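Side-chain contacts in enoyl-CoA hydratase (Mycobacterium avium, PDB 3OC7), which probably catalyses the hydration of 2-trans-enoyl-CoA thioesters to 3-hydroxyacyl-CoA, a step of fatty acid breakdown, as a member of the crotonase family: residues 95-100 / 152-157; 158-163 / 227-232. All blocks are in the same frame, centred on the assembly; numbering follows the deposited sequence.

Both contacts use the same short piece of chain around helix 156-159, one after the other. Interaction 1 sets residues 152-157 against helix 86-106 and is a buried, wholly apolar contact. Interaction 2 sets 158-163 against the long helix 212-245 and is only partly buried; there a proline covers one face of an arginine, which also reaches a bound ethanediol. The centres are 10 Å apart, and the two meet directly: Leu-157 CB lies 3.9 Å from Phe-230 CE1, while Ala-98 O packs on the same ring. Both lie near the second subunit, but interaction 2 mixes a buried apolar pair, Thr-158 and Phe-230, with the arginine at its more open part.

Interaction 1 (95-100 / 152-157)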
# COMPACT_ATOMS: atom_id res chain seq x y z
N ARG A 95 18.50 6.89 18.86
CA ARG A 95 18.05 8.29 18.65
C ARG A 95 18.85 8.99 17.53
O ARG A 95 18.28 9.73 16.71
CB ARG A 95 18.08 9.12 19.95
CG ARG A 95 17.10 8.68 21.05
CD ARG A 95 17.07 9.70 22.21
NE ARG A 95 16.32 9.21 23.38
CZ ARG A 95 16.84 9.02 24.60
NH1 ARG A 95 18.13 9.28 24.83
NH2 ARG A 95 16.07 8.58 25.59
N GLU A 96 20.16 8.75 17.48
CA GLU A 96 21.02 9.29 16.43
C GLU A 96 20.68 8.77 15.01
O GLU A 96 20.73 9.54 14.02
CB GLU A 96 22.51 9.11 16.82
CG GLU A 96 22.91 10.10 17.94
CD GLU A 96 24.22 9.76 18.64
OE1 GLU A 96 24.88 8.76 18.27
OE2 GLU A 96 24.60 10.51 19.59
N MET A 97 20.31 7.49 14.91
CA MET A 97 19.80 6.93 13.65
C MET A 97 18.49 7.60 13.20
O MET A 97 18.36 7.98 12.03
CB MET A 97 19.66 5.40 13.74
CG MET A 97 19.34 4.73 12.39
SD MET A 97 20.61 5.09 11.14
CE MET A 97 19.80 4.63 9.62
N ALA A 98 17.53 7.76 14.12
CA ALA A 98 16.28 8.47 13.82
C ALA A 98 16.50 9.91 13.35
O ALA A 98 15.87 10.36 12.37
CB ALA A 98 15.33 8.42 15.03
N ALA A 99 17.42 10.64 14.00
CA ALA A 99 17.70 12.03 13.61
C ALA A 99 18.33 12.18 12.21
O ALA A 99 18.04 13.16 11.50
CB ALA A 99 18.56 12.71 14.68
N LEU A 100 19.17 11.22 11.83
CA LEU A 100 19.76 11.20 10.49
C LEU A 100 18.70 10.92 9.42
O LEU A 100 18.66 11.62 8.40
CB LEU A 100 20.95 10.22 10.40
CG LEU A 100 21.60 10.04 9.02
CD1 LEU A 100 22.18 11.37 8.50
CD2 LEU A 100 22.67 8.95 9.11
N PRO A 152 13.95 -5.29 13.92
CA PRO A 152 14.21 -4.06 13.14
C PRO A 152 13.37 -2.83 13.60
O PRO A 152 12.56 -2.28 12.83
CB PRO A 152 13.89 -4.48 11.69
CG PRO A 152 13.47 -5.96 11.73
CD PRO A 152 13.16 -6.28 13.16
N ALA A 153 13.58 -2.39 14.85
CA ALA A 153 12.74 -1.37 15.48
C ALA A 153 12.83 0.05 14.88
O ALA A 153 11.85 0.54 14.28
CB ALA A 153 12.93 -1.37 17.03
N ILE A 154 13.98 0.71 15.04
CA ILE A 154 14.18 2.07 14.53
C ILE A 154 13.97 2.20 13.01
O ILE A 154 13.37 3.20 12.54
CB ILE A 154 15.57 2.64 14.93
CG1 ILE A 154 15.55 3.04 16.41
CG2 ILE A 154 16.01 3.81 13.96
CD1 ILE A 154 14.79 4.36 16.73
N ILE A 155 14.45 1.21 12.24
CA ILE A 155 14.33 1.31 10.77
C ILE A 155 12.87 1.18 10.25
O ILE A 155 12.59 1.56 9.10
CB ILE A 155 15.30 0.35 10.02
CG1 ILE A 155 14.97 -1.12 10.28
CG2 ILE A 155 16.78 0.66 10.35
CD1 ILE A 155 15.92 -2.09 9.58
N SER A 156 11.97 0.67 11.10
CA SER A 156 10.52 0.61 10.81
C SER A 156 9.90 1.99 10.49
O SER A 156 8.89 2.07 9.76
CB SER A 156 9.74 -0.09 11.95
OG SER A 156 10.02 -1.49 12.03
N LEU A 157 10.50 3.06 11.01
CA LEU A 157 10.05 4.44 10.76
C LEU A 157 9.97 4.82 9.25
O LEU A 157 9.07 5.57 8.85
CB LEU A 157 10.94 5.46 11.51
CG LEU A 157 10.84 5.49 13.04
CD1 LEU A 157 11.99 6.33 13.64
CD2 LEU A 157 9.46 5.99 13.50
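Met-97 and Ile-154 make the closest approach between 95-100 and 152-157, where helix 86-106 meets the turn that leads into helix 156-159. The contact is apolar throughout. Ile-154 presents its CG2 branch to the methylenes of the methionine, with CG2 3.8 Å from Met-97 CG and 4.0 Å from Met-97 CB, and the two side chains cross at a slant. Ile-154 CG2 stands anti to the backbone N, and both arms face 95-100: CG2 toward Met-97, and CG1, carrying CD1, toward Ala-98. Met-97 extends its CG anti to its own N (chi1 -171°) and then bends at chi2 (58°), so the methylenes take the isoleucine and the sulfur is carried away from it. Its side chain also packs on Leu-126 of helix 123-129 and on Leu-35.

Small-to-large packing makes up the rest. Ala-98 has only a methyl to offer: its CB sits 4.4 Å from Ile-154 CD1 and 4.2 Å from Leu-157 CD1, so it is met by the ends of two branched chains. Leu-157 goes on to touch Ala-234 and Leu-237, which brings helix 212-245 into the same cluster.

Polar bonds shape the turn but do not link it to 95-100. Ala-153 to Ser-156 form a type I turn, with Ser-156 N bonded to Ala-153 O at 3.2 Å. Ser-156 OG reaches back to Pro-152 O at 2.8 Å, tilted 23° from the carbonyl plane, and outside the turn bonds Tyr-172 OH.

This is plain core packing within the crotonase fold. The serine's bonds lie away from helix 86-106, while Ile-154 and Leu-157 supply the carbon that meets it, and the join probably rests on close fit and burial of carbon rather than directed bonds.

Interaction 2 (158-163 / 227-232); sequences TLLPKL and LERFDR. With EDO (1,2-ethanediol), chain B.
Arg-229 extends its first bonds, with CG anti to the backbone N (chi1 -176°), then bends at chi3 (-68°), which lays its guanidinium beside Pro-161 and Leu-160. The proline comes over one face of that group: Pro-161 CG is 3.6 Å from Arg-229 NE, and CD lies over the same face. Leu-160 CB covers it too, 4.0 Å from Arg-229 NH1. The edge is used differently. NH1 donates to O1 of the ethanediol at 3.0 Å, with an N-H...O angle of 155°. That molecule, probably from the crystallisation liquor, is also bonded to Asp-233 and to Leu-221 O of the second subunit.

Deeper in, Thr-158 turns its methyl to Phe-230. CG2 meets the edge of the ring, near its plane, 4.1 Å from both Phe-230 CE1 and Phe-230 CZ. Met-101 of helix 86-106 packs on both residues, and the threonine hydroxyl makes a weak bond to Gly-125 O.

The contact thus joins residues 158-163 to helix 212-245 near a subunit boundary, where Leu-160 also packs on Leu-221 of the second subunit. Carbon over its face and hydrogen bonding at its edge let Arg-229 be partly covered while at least one N-H keeps a polar partner; in solution, water could probably take the ethanediol's place.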
# COMPACT_ATOMS: atom_id res chain seq x y z
N THR A 158 10.91 4.29 8.46
CA THR A 158 10.91 4.49 6.98
C THR A 158 10.55 3.24 6.15
O THR A 158 10.09 3.39 5.01
CB THR A 158 12.24 5.13 6.45
OG1 THR A 158 13.36 4.26 6.71
CG2 THR A 158 12.47 6.55 7.03
N LEU A 159 10.72 2.02 6.70
CA LEU A 159 10.32 0.79 5.98
C LEU A 159 8.81 0.52 5.95
O LEU A 159 8.25 0.16 4.89
CB LEU A 159 11.04 -0.46 6.54
CG LEU A 159 12.57 -0.55 6.38
CD1 LEU A 159 13.03 -1.93 6.84
CD2 LEU A 159 13.01 -0.25 4.95
N LEU A 160 8.13 0.70 7.09
CA LEU A 160 6.69 0.35 7.13
C LEU A 160 5.76 1.24 6.26
O LEU A 160 4.77 0.72 5.73
CB LEU A 160 6.17 0.15 8.57
CG LEU A 160 6.83 -0.98 9.38
CD1 LEU A 160 6.19 -1.06 10.77
CD2 LEU A 160 6.80 -2.35 8.67
N PRO A 161 6.07 2.54 6.09
CA PRO A 161 5.27 3.35 5.12
C PRO A 161 5.48 2.98 3.63
O PRO A 161 4.64 3.35 2.81
CB PRO A 161 5.73 4.81 5.39
CG PRO A 161 6.43 4.76 6.70
CD PRO A 161 6.99 3.38 6.89
N LYS A 162 6.57 2.28 3.27
CA LYS A 162 6.93 2.05 1.85
C LYS A 162 6.86 0.58 1.33
O LYS A 162 6.64 0.35 0.12
CB LYS A 162 8.29 2.71 1.54
CG LYS A 162 8.38 4.20 1.99
CD LYS A 162 9.62 4.96 1.45
CE LYS A 162 9.68 6.38 2.06
NZ LYS A 162 10.71 7.28 1.44
N LEU A 163 7.06 -0.40 2.20
CA LEU A 163 6.99 -1.84 1.81
C LEU A 163 5.53 -2.29 1.77
O LEU A 163 4.72 -1.84 2.59
CB LEU A 163 7.71 -2.70 2.86
CG LEU A 163 9.22 -2.64 3.04
CD1 LEU A 163 9.67 -3.50 4.22
CD2 LEU A 163 9.87 -3.11 1.79
N LEU A 227 6.56 11.92 8.53
CA LEU A 227 6.97 12.75 9.67
C LEU A 227 6.02 12.62 10.89
O LEU A 227 6.48 12.68 12.06
CB LEU A 227 7.15 14.21 9.22
CG LEU A 227 8.32 14.42 8.23
CD1 LEU A 227 8.27 15.79 7.56
CD2 LEU A 227 9.66 14.18 8.93
N GLU A 228 4.73 12.38 10.63
CA GLU A 228 3.75 12.13 11.70
C GLU A 228 4.07 10.86 12.48
O GLU A 228 3.90 10.82 13.72
CB GLU A 228 2.32 12.02 11.14
CG GLU A 228 1.73 13.31 10.62
CD GLU A 228 0.39 13.09 9.92
OE1 GLU A 228 -0.50 12.42 10.50
OE2 GLU A 228 0.23 13.57 8.78
N ARG A 229 4.56 9.83 11.77
CA ARG A 229 4.97 8.55 12.39
C ARG A 229 6.20 8.73 13.30
O ARG A 229 6.23 8.17 14.42
CB ARG A 229 5.19 7.46 11.31
CG ARG A 229 5.54 6.06 11.84
CD ARG A 229 5.91 5.06 10.73
NE ARG A 229 4.77 4.71 9.88
CZ ARG A 229 4.04 3.61 9.99
NH1 ARG A 229 4.30 2.71 10.93
NH2 ARG A 229 3.03 3.40 9.14
N PHE A 230 7.19 9.50 12.85
CA PHE A 230 8.34 9.89 13.69
C PHE A 230 7.86 10.59 14.98
O PHE A 230 8.31 10.25 16.09
CB PHE A 230 9.31 10.84 12.93
CG PHE A 230 10.34 10.15 12.02
CD1 PHE A 230 9.96 9.59 10.80
CD2 PHE A 230 11.71 10.14 12.37
CE1 PHE A 230 10.93 9.00 9.94
CE2 PHE A 230 12.69 9.56 11.53
CZ PHE A 230 12.30 8.99 10.31
N ASP A 231 6.96 11.57 14.86
CA ASP A 231 6.42 12.29 16.03
C ASP A 231 5.79 11.32 17.07
O ASP A 231 6.05 11.46 18.27
CB ASP A 231 5.37 13.33 15.59
CG ASP A 231 5.98 14.58 14.95
OD1 ASP A 231 7.19 14.84 15.10
OD2 ASP A 231 5.19 15.31 14.31
N ARG A 232 4.98 10.36 16.60
CA ARG A 232 4.31 9.39 17.48
C ARG A 232 5.21 8.31 18.10
O ARG A 232 5.02 7.96 19.29
CB ARG A 232 3.16 8.68 16.73
CG ARG A 232 2.05 9.58 16.20
CD ARG A 232 0.84 8.74 15.73
NE ARG A 232 1.18 7.76 14.69
CZ ARG A 232 1.13 7.99 13.38
NH1 ARG A 232 0.75 9.16 12.91
NH2 ARG A 232 1.47 7.02 12.52
C1 EDO B . 6.15 1.68 14.22
O1 EDO B . 5.98 2.88 13.46
C2 EDO B . 4.93 0.78 14.07
O2 EDO B . 5.16 -0.39 14.86